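Local coordinates for hypothetical protein (Bacteroides eggerthii, PDB 4JGL) that is of unknown function but adopts a streptavidin-like beta fold carrying two extra alpha helices, at residues Ser104-Asn108 against Thr109-Thr113. Sequence-based numbering, arbitrary orientation.
Sequences SSMKN and TPSFT
An ST turn shapes the loop between strands 96-103 and 112-116, where Ser105 meets Thr109 across the bend. Thr109 N donates to Ser105 O at 3.1 Å. The N-H...O angle is 151°, and the donor is tilted 24° from the carbonyl plane. This i to i+4 bond closes an alpha-turn through Met106, Lys107 and Asn108. Inside it, Ser105 OG accepts from Lys107 N at 3.0 Å, which defines the ST turn. Asn108 N adds a weak bond to the same hydroxyl. With CB turned so that OG lies anti to the backbone N (chi1 162°), the Ser105 hydroxyl can reach the amides that follow it.

Two waters bridge parts of the turn to the residues after it. On one side, Ser104 OG and Thr109 OG1 share a water, each at 2.7 Å. Ser104 OG and Thr109 OG1 are 4.1 Å apart, so the water bridges them. Ser104 CB lies 3.8 Å from Thr109 OG1. A second water donates to Met106 O and to Thr109 O, and accepts from Ser111 OG at 2.8 Å. Three polar groups thus hold this water between the turn and the approach to the next strand. The selenomethionine Met106 folds back, bringing CE within 4.4 Å of Ser111 OG.

The turn lies at the protein surface. Ser104, Met106 and Ser111 rest on Pro83 of strand 78-92, and Thr109 touches Asn68 and Tyr70 of strand 64-75. Beyond it, Phe112 enters the sheet through backbone bonding with Cys81, so the loop links two strands that both pair with strand 78-92.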
loop_
_atom_site.group_PDB
_atom_site.type_symbol
_atom_site.label_atom_id
_atom_site.label_comp_id
_atom_site.label_asym_id
_atom_site.label_seq_id
_atom_site.Cartn_x
_atom_site.Cartn_y
_atom_site.Cartn_z
ATOM N N SER A 104 -10.331 -8.442 5.928
ATOM C CA SER A 104 -10.107 -7.365 6.862
ATOM C C SER A 104 -11.425 -6.944 7.489
ATOM O O SER A 104 -12.464 -6.926 6.829
ATOM C CB SER A 104 -9.518 -6.143 6.161
ATOM O OG SER A 104 -8.286 -6.437 5.539
ATOM N N SER A 105 -11.367 -6.578 8.752
ATOM C CA SER A 105 -12.519 -6.015 9.437
ATOM C C SER A 105 -12.569 -4.518 9.231
ATOM O O SER A 105 -11.554 -3.828 9.340
ATOM C CB SER A 105 -12.374 -6.290 10.918
ATOM O OG SER A 105 -13.225 -5.440 11.686
HETATM N N MSE A 106 -13.763 -3.997 8.964
HETATM C CA MSE A 106 -13.975 -2.564 8.904
HETATM C C MSE A 106 -13.714 -1.842 10.230
HETATM O O MSE A 106 -13.422 -0.639 10.268
HETATM C CB MSE A 106 -15.440 -2.330 8.510
HETATM C CG MSE A 106 -15.755 -2.697 7.106
HETATM SE SE MSE A 106 -14.856 -1.642 5.832
HETATM C CE MSE A 106 -15.543 0.152 6.283
ATOM N N LYS A 107 -13.879 -2.567 11.330
ATOM C CA LYS A 107 -13.686 -2.014 12.657
ATOM C C LYS A 107 -12.209 -2.014 13.066
ATOM O O LYS A 107 -11.786 -1.193 13.868
ATOM C CB LYS A 107 -14.485 -2.837 13.661
ATOM C CG LYS A 107 -16.014 -2.799 13.421
ATOM C CD LYS A 107 -16.781 -3.792 14.310
ATOM C CE LYS A 107 -18.320 -3.612 14.162
ATOM N NZ LYS A 107 -18.812 -4.210 12.888
ATOM N N ASN A 108 -11.440 -2.967 12.569
ATOM C CA ASN A 108 -10.106 -3.230 13.123
ATOM C C ASN A 108 -8.936 -2.930 12.193
ATOM O O ASN A 108 -7.799 -2.983 12.626
ATOM C CB ASN A 108 -10.042 -4.666 13.616
ATOM C CG ASN A 108 -10.999 -4.914 14.775
ATOM O OD1 ASN A 108 -11.254 -4.014 15.549
ATOM N ND2 ASN A 108 -11.525 -6.113 14.872
ATOM N N THR A 109 -9.210 -2.677 10.925
ATOM C CA THR A 109 -8.219 -2.192 9.963
ATOM C C THR A 109 -8.570 -0.751 9.614
ATOM O O THR A 109 -9.715 -0.490 9.262
ATOM C CB THR A 109 -8.218 -3.043 8.689
ATOM O OG1 THR A 109 -7.738 -4.351 9.022
ATOM C CG2 THR A 109 -7.290 -2.461 7.612
ATOM N N PRO A 110 -7.601 0.182 9.681
ATOM C CA PRO A 110 -7.950 1.570 9.403
ATOM C C PRO A 110 -8.307 1.814 7.940
ATOM O O PRO A 110 -7.719 1.194 7.042
ATOM C CB PRO A 110 -6.657 2.335 9.749
ATOM C CG PRO A 110 -5.586 1.381 9.753
ATOM C CD PRO A 110 -6.200 0.042 10.116
ATOM N N SER A 111 -9.298 2.676 7.716
ATOM C CA SER A 111 -9.551 3.255 6.416
ATOM C C SER A 111 -8.599 4.425 6.219
ATOM O O SER A 111 -8.005 4.936 7.180
ATOM C CB SER A 111 -11.007 3.690 6.270
ATOM O OG SER A 111 -11.885 2.584 6.380
ATOM N N PHE A 112 -8.414 4.819 4.973
ATOM C CA PHE A 112 -7.604 5.995 4.680
ATOM C C PHE A 112 -8.330 6.908 3.708
ATOM O O PHE A 112 -8.955 6.430 2.756
ATOM C CB PHE A 112 -6.264 5.603 4.012
ATOM C CG PHE A 112 -5.271 4.954 4.941
ATOM C CD1 PHE A 112 -4.589 5.737 5.855
ATOM C CD2 PHE A 112 -4.992 3.600 4.883
ATOM C CE1 PHE A 112 -3.658 5.173 6.705
ATOM C CE2 PHE A 112 -4.087 3.034 5.746
ATOM C CZ PHE A 112 -3.421 3.811 6.651
ATOM N N THR A 113 -8.195 8.202 3.936
ATOM C CA THR A 113 -8.462 9.214 2.907
ATOM C C THR A 113 -7.143 9.925 2.663
ATOM O O THR A 113 -6.597 10.553 3.586
ATOM C CB THR A 113 -9.531 10.217 3.336
ATOM O OG1 THR A 113 -10.775 9.520 3.519
ATOM C CG2 THR A 113 -9.779 11.313 2.273
HETATM O O HOH W 1 -6.385 -6.132 7.441
HETATM O O HOH W 2 -11.912 1.064 8.692
#